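Local coordinates for lysosome-associated membrane glycoprotein 2 (Mus musculus, PDB 5GV3) that serves as a lysosomal membrane glycoprotein in lysosome biogenesis and autophagy, and directly inhibits the proton channel TMEM175 to help acidify the lysosomal lumen, at residues 107-115 / 131-139. Numbering follows the deposited sequence.
Sequences HTVKNPENF and YNLTPVVQK. With NAG (2-acetamido-2-deoxy-beta-D-glucopyranose), chain M.
V109 and N111 of segment 107-115 lie over L133, Y131 and Q138 of the hairpin 131-139; the closest pair of CA atoms, N111 and L133, is 7.2 Å apart. No backbone hydrogen bond crosses, and side chains bridge the segments. Within the hairpin, Y131 pairs with Q138 and L133 with V136 around a type VI turn, with a cis peptide bond before P135.

Branched V109 serves two neighbours at once. Its CG1, anti to the backbone N (chi1 -179°), rests 3.7 Å from CB of L133, while CG2 meets CG2 of V136 at 3.6 Å. The two methyls of L133 divide the work: CD1 against ND2 of N111, CD2 against CD of P112.

N111 is the polar counterpart, short enough for OD1 to reach back to its own backbone while ND2 is offered across the contact. OD1 accepts from the backbone N of E113 at 2.8 Å, closing an Asx turn that fixes the amide's rotation. ND2 lies over one face of the Y131 ring, 3.6 Å from CG, with the amide plane turned 67° from the ring, and gives a weak hydrogen bond to OE1 of Q138, whose stronger partner is the hydroxyl of Y140. The flat Y131 ring also offers an edge to E113, OE1 being 3.7 Å from CE2 of Y131. Glutamine is long enough to reach both N111 and a water between the segments, which accepts from NE2 of Q138 and donates to the carbonyl O of V109; this buried amide is thus served at both ends.

Edge strand 106-117 of the four-stranded antiparallel sheet here meets the 129-133/136-146 hairpin of the other sheet side chain to side chain, as in the beta-prism of LAMP lumenal domains.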
ATOM      1  N   HIS A 107       7.817  -1.352  14.413  1.00 50.39           N
ATOM      2  CA  HIS A 107       8.526  -0.264  13.778  1.00 53.34           C
ATOM      3  C   HIS A 107       7.694   0.278  12.629  1.00 52.95           C
ATOM      4  O   HIS A 107       6.968  -0.460  11.966  1.00 52.24           O
ATOM      5  CB  HIS A 107       9.911  -0.693  13.294  1.00 44.77           C
ATOM      6  CG  HIS A 107      10.834  -1.119  14.396  1.00 61.82           C
ATOM      7  ND1 HIS A 107      11.284  -0.237  15.358  1.00 79.16           N
ATOM      8  CD2 HIS A 107      11.457  -2.295  14.646  1.00 55.18           C
ATOM      9  CE1 HIS A 107      12.094  -0.865  16.190  1.00 84.50           C
ATOM     10  NE2 HIS A 107      12.229  -2.111  15.771  1.00 72.89           N
ATOM     11  N   THR A 108       7.798   1.580  12.407  1.00 47.90           N
ATOM     12  CA  THR A 108       6.974   2.249  11.414  1.00 53.39           C
ATOM     13  C   THR A 108       7.853   3.032  10.448  1.00 53.94           C
ATOM     14  O   THR A 108       8.749   3.768  10.856  1.00 56.93           O
ATOM     15  CB  THR A 108       5.962   3.201  12.083  1.00 45.25           C
ATOM     16  OG1 THR A 108       5.154   2.467  13.009  1.00 55.30           O
ATOM     17  CG2 THR A 108       5.063   3.847  11.049  1.00 45.55           C
ATOM     18  N   VAL A 109       7.648   2.812   9.162  1.00 45.86           N
ATOM     19  CA  VAL A 109       8.377   3.566   8.157  1.00 45.21           C
ATOM     20  C   VAL A 109       7.381   4.405   7.383  1.00 47.93           C
ATOM     21  O   VAL A 109       6.319   3.923   6.991  1.00 49.28           O
ATOM     22  CB  VAL A 109       9.175   2.654   7.217  1.00 45.13           C
ATOM     23  CG1 VAL A 109       9.932   3.476   6.191  1.00 51.98           C
ATOM     24  CG2 VAL A 109      10.133   1.801   8.030  1.00 47.02           C
ATOM     25  N   LYS A 110       7.714   5.674   7.195  1.00 50.44           N
ATOM     26  CA  LYS A 110       6.821   6.583   6.500  1.00 49.78           C
ATOM     27  C   LYS A 110       7.354   6.876   5.096  1.00 51.54           C
ATOM     28  O   LYS A 110       8.563   7.001   4.883  1.00 60.35           O
ATOM     29  CB  LYS A 110       6.648   7.862   7.320  1.00 52.65           C
ATOM     30  CG  LYS A 110       5.292   8.529   7.175  1.00 69.44           C
ATOM     31  CD  LYS A 110       5.112   9.588   8.254  1.00 86.54           C
ATOM     32  CE  LYS A 110       4.982   8.937   9.633  1.00 72.82           C
ATOM     33  NZ  LYS A 110       4.517   9.883  10.683  1.00 81.42           N
ATOM     34  N   ASN A 111       6.439   6.993   4.144  1.00 52.37           N
ATOM     35  CA  ASN A 111       6.789   7.285   2.764  1.00 53.92           C
ATOM     36  C   ASN A 111       6.451   8.734   2.461  1.00 57.36           C
ATOM     37  O   ASN A 111       5.318   9.161   2.661  1.00 63.73           O
ATOM     38  CB  ASN A 111       6.037   6.335   1.820  1.00 55.88           C
ATOM     39  CG  ASN A 111       6.558   6.373   0.397  1.00 59.63           C
ATOM     40  OD1 ASN A 111       6.878   7.435  -0.132  1.00 51.84           O
ATOM     41  ND2 ASN A 111       6.628   5.205  -0.239  1.00 50.86           N
ATOM     42  N   PRO A 112       7.452   9.512   2.016  1.00 69.70           N
ATOM     43  CA  PRO A 112       7.270  10.943   1.728  1.00 62.83           C
ATOM     44  C   PRO A 112       6.487  11.206   0.449  1.00 72.63           C
ATOM     45  O   PRO A 112       6.106  12.349   0.207  1.00 60.70           O
ATOM     46  CB  PRO A 112       8.704  11.462   1.586  1.00 63.64           C
ATOM     47  CG  PRO A 112       9.585  10.377   2.167  1.00 67.41           C
ATOM     48  CD  PRO A 112       8.860   9.105   1.891  1.00 62.19           C
ATOM     49  N   GLU A 113       6.254  10.166  -0.348  1.00 64.92           N
ATOM     50  CA  GLU A 113       5.570  10.326  -1.626  1.00 57.26           C
ATOM     51  C   GLU A 113       4.209  10.977  -1.428  1.00 67.87           C
ATOM     52  O   GLU A 113       3.482  10.668  -0.485  1.00 58.33           O
ATOM     53  CB  GLU A 113       5.417   8.979  -2.346  1.00 68.14           C
ATOM     54  CG  GLU A 113       4.803   9.071  -3.746  1.00 68.44           C
ATOM     55  CD  GLU A 113       5.631   9.926  -4.695  1.00 79.63           C
ATOM     56  OE1 GLU A 113       6.877   9.841  -4.650  1.00 91.89           O
ATOM     57  OE2 GLU A 113       5.036  10.693  -5.482  1.00 78.88           O
ATOM     58  N   ASN A 114       3.901  11.914  -2.311  1.00 65.23           N
ATOM     59  CA  ASN A 114       2.586  12.523  -2.395  1.00 62.82           C
ATOM     60  C   ASN A 114       2.251  12.613  -3.866  1.00 59.11           C
ATOM     61  O   ASN A 114       2.699  13.516  -4.565  1.00 66.27           O
ATOM     62  CB  ASN A 114       2.564  13.900  -1.728  1.00 52.76           C
ATOM     63  CG  ASN A 114       1.162  14.478  -1.613  1.00 63.29           C
ATOM     64  OD1 ASN A 114       0.331  14.308  -2.503  1.00 67.76           O
ATOM     65  ND2 ASN A 114       0.893  15.163  -0.509  1.00 59.81           N
ATOM     66  N   PHE A 115       1.456  11.665  -4.336  1.00 52.58           N
ATOM     67  CA  PHE A 115       1.254  11.536  -5.762  1.00 59.60           C
ATOM     68  C   PHE A 115      -0.092  12.066  -6.185  1.00 51.26           C
ATOM     69  O   PHE A 115      -1.076  12.002  -5.454  1.00 58.83           O
ATOM     70  CB  PHE A 115       1.401  10.082  -6.202  1.00 63.52           C
ATOM     71  CG  PHE A 115       1.470   9.910  -7.693  1.00 71.12           C
ATOM     72  CD1 PHE A 115       2.536  10.429  -8.414  1.00 74.46           C
ATOM     73  CD2 PHE A 115       0.473   9.233  -8.372  1.00 67.48           C
ATOM     74  CE1 PHE A 115       2.606  10.272  -9.787  1.00 80.38           C
ATOM     75  CE2 PHE A 115       0.538   9.073  -9.745  1.00 73.11           C
ATOM     76  CZ  PHE A 115       1.607   9.592 -10.454  1.00 67.55           C
ATOM     77  N   TYR A 131      10.529   2.237  -3.788  1.00 48.68           N
ATOM     78  CA  TYR A 131      10.847   3.299  -2.844  1.00 47.15           C
ATOM     79  C   TYR A 131      11.846   2.790  -1.814  1.00 51.11           C
ATOM     80  O   TYR A 131      11.552   1.898  -1.017  1.00 50.47           O
ATOM     81  CB  TYR A 131       9.575   3.820  -2.178  1.00 46.84           C
ATOM     82  CG  TYR A 131       8.598   4.381  -3.185  1.00 46.32           C
ATOM     83  CD1 TYR A 131       7.666   3.560  -3.798  1.00 43.43           C
ATOM     84  CD2 TYR A 131       8.623   5.726  -3.542  1.00 50.22           C
ATOM     85  CE1 TYR A 131       6.781   4.054  -4.733  1.00 43.05           C
ATOM     86  CE2 TYR A 131       7.739   6.234  -4.471  1.00 61.75           C
ATOM     87  CZ  TYR A 131       6.817   5.392  -5.066  1.00 62.27           C
ATOM     88  OH  TYR A 131       5.927   5.884  -5.996  1.00 56.72           O
ATOM     89  N   ASN A 132      13.046   3.350  -1.851  1.00 58.76           N
ATOM     90  CA  ASN A 132      14.094   2.963  -0.921  1.00 53.09           C
ATOM     91  C   ASN A 132      13.979   3.754   0.375  1.00 54.00           C
ATOM     92  O   ASN A 132      14.403   4.906   0.453  1.00 61.72           O
ATOM     93  CB  ASN A 132      15.465   3.155  -1.563  1.00 56.31           C
ATOM     94  CG  ASN A 132      15.590   2.418  -2.884  1.00 64.51           C
ATOM     95  OD1 ASN A 132      15.857   1.215  -2.914  1.00 64.37           O
ATOM     96  ND2 ASN A 132      15.383   3.134  -3.986  1.00 65.63           N
ATOM     97  N   LEU A 133      13.349   3.144   1.374  1.00 48.40           N
ATOM     98  CA  LEU A 133      13.135   3.784   2.666  1.00 52.46           C
ATOM     99  C   LEU A 133      13.821   2.989   3.776  1.00 49.89           C
ATOM    100  O   LEU A 133      13.155   2.332   4.579  1.00 49.78           O
ATOM    101  CB  LEU A 133      11.636   3.918   2.959  1.00 40.39           C
ATOM    102  CG  LEU A 133      10.747   4.499   1.854  1.00 55.34           C
ATOM    103  CD1 LEU A 133       9.272   4.401   2.231  1.00 52.38           C
ATOM    104  CD2 LEU A 133      11.124   5.944   1.558  1.00 54.05           C
ATOM    105  N   THR A 134      15.149   3.065   3.805  1.00 46.40           N
ATOM    106  CA  THR A 134      15.983   2.349   4.773  1.00 49.65           C
ATOM    107  C   THR A 134      15.399   2.380   6.185  1.00 48.67           C
ATOM    108  O   THR A 134      15.059   3.451   6.692  1.00 49.88           O
ATOM    109  CB  THR A 134      17.404   2.948   4.797  1.00 56.29           C
ATOM    110  OG1 THR A 134      17.986   2.843   3.492  1.00 72.71           O
ATOM    111  CG2 THR A 134      18.293   2.247   5.820  1.00 56.28           C
ATOM    112  N   PRO A 135      15.270   1.205   6.827  1.00 43.76           N
ATOM    113  CA  PRO A 135      15.709  -0.138   6.430  1.00 44.40           C
ATOM    114  C   PRO A 135      14.696  -0.922   5.604  1.00 45.13           C
ATOM    115  O   PRO A 135      14.750  -2.150   5.610  1.00 44.64           O
ATOM    116  CB  PRO A 135      15.911  -0.830   7.772  1.00 44.98           C
ATOM    117  CG  PRO A 135      14.820  -0.254   8.619  1.00 43.98           C
ATOM    118  CD  PRO A 135      14.631   1.181   8.156  1.00 47.49           C
ATOM    119  N   VAL A 136      13.800  -0.242   4.899  1.00 40.94           N
ATOM    120  CA  VAL A 136      12.766  -0.954   4.152  1.00 54.31           C
ATOM    121  C   VAL A 136      12.751  -0.571   2.674  1.00 49.59           C
ATOM    122  O   VAL A 136      12.717   0.606   2.326  1.00 47.65           O
ATOM    123  CB  VAL A 136      11.368  -0.681   4.742  1.00 45.20           C
ATOM    124  CG1 VAL A 136      10.313  -1.418   3.948  1.00 47.41           C
ATOM    125  CG2 VAL A 136      11.311  -1.096   6.216  1.00 38.35           C
ATOM    126  N   VAL A 137      12.801  -1.572   1.801  1.00 44.49           N
ATOM    127  CA  VAL A 137      12.580  -1.333   0.380  1.00 38.24           C
ATOM    128  C   VAL A 137      11.154  -1.744   0.007  1.00 45.04           C
ATOM    129  O   VAL A 137      10.788  -2.917   0.127  1.00 42.66           O
ATOM    130  CB  VAL A 137      13.604  -2.093  -0.476  1.00 47.06           C
ATOM    131  CG1 VAL A 137      13.258  -1.989  -1.959  1.00 43.76           C
ATOM    132  CG2 VAL A 137      15.003  -1.560  -0.213  1.00 41.55           C
ATOM    133  N   GLN A 138      10.350  -0.775  -0.427  1.00 36.22           N
ATOM    134  CA  GLN A 138       8.968  -1.027  -0.815  1.00 40.57           C
ATOM    135  C   GLN A 138       8.832  -1.121  -2.330  1.00 40.05           C
ATOM    136  O   GLN A 138       9.340  -0.276  -3.063  1.00 45.17           O
ATOM    137  CB  GLN A 138       8.054   0.075  -0.271  1.00 42.14           C
ATOM    138  CG  GLN A 138       8.223   0.311   1.223  1.00 39.67           C
ATOM    139  CD  GLN A 138       7.366   1.438   1.753  1.00 46.33           C
ATOM    140  OE1 GLN A 138       6.590   2.044   1.015  1.00 43.17           O
ATOM    141  NE2 GLN A 138       7.505   1.729   3.043  1.00 44.79           N
ATOM    142  N   LYS A 139       8.168  -2.172  -2.799  1.00 35.90           N
ATOM    143  CA  LYS A 139       7.905  -2.322  -4.228  1.00 38.83           C
ATOM    144  C   LYS A 139       6.408  -2.469  -4.494  1.00 39.44           C
ATOM    145  O   LYS A 139       5.723  -3.248  -3.833  1.00 38.91           O
ATOM    146  CB  LYS A 139       8.673  -3.516  -4.799  1.00 36.02           C
ATOM    147  CG  LYS A 139      10.188  -3.305  -4.874  1.00 43.02           C
ATOM    148  CD  LYS A 139      10.874  -4.503  -5.517  1.00 39.93           C
ATOM    149  CE  LYS A 139      12.377  -4.298  -5.650  1.00 46.11           C
ATOM    150  NZ  LYS A 139      12.677  -3.169  -6.571  1.00 52.24           N
TER
HETATM  151  C1  NAG M 211       9.218  -8.588  -5.032  1.00 52.27           C
HETATM  152  C2  NAG M 211       9.551 -10.004  -5.521  1.00 62.28           C
HETATM  153  C3  NAG M 211      10.573  -9.944  -6.652  1.00 52.43           C
HETATM  154  C4  NAG M 211      10.096  -9.000  -7.749  1.00 53.31           C
HETATM  155  C5  NAG M 211       9.739  -7.636  -7.165  1.00 40.71           C
HETATM  156  C6  NAG M 211       9.131  -6.702  -8.185  1.00 44.48           C
HETATM  157  C7  NAG M 211       9.363 -11.895  -3.960  1.00 67.40           C
HETATM  158  C8  NAG M 211      10.014 -12.646  -2.835  1.00 49.29           C
HETATM  159  N2  NAG M 211      10.040 -10.841  -4.435  1.00 61.14           N
HETATM  160  O3  NAG M 211      10.775 -11.245  -7.188  1.00 61.48           O
HETATM  161  O4  NAG M 211      11.114  -8.848  -8.733  1.00 52.37           O
HETATM  162  O5  NAG M 211       8.757  -7.799  -6.131  1.00 51.85           O
HETATM  163  O6  NAG M 211       7.855  -7.175  -8.588  1.00 49.89           O
HETATM  164  O7  NAG M 211       8.274 -12.226  -4.419  1.00 73.98           O
HETATM  165  O   HOH W   1       5.789   3.924   3.971  1.00 47.79           O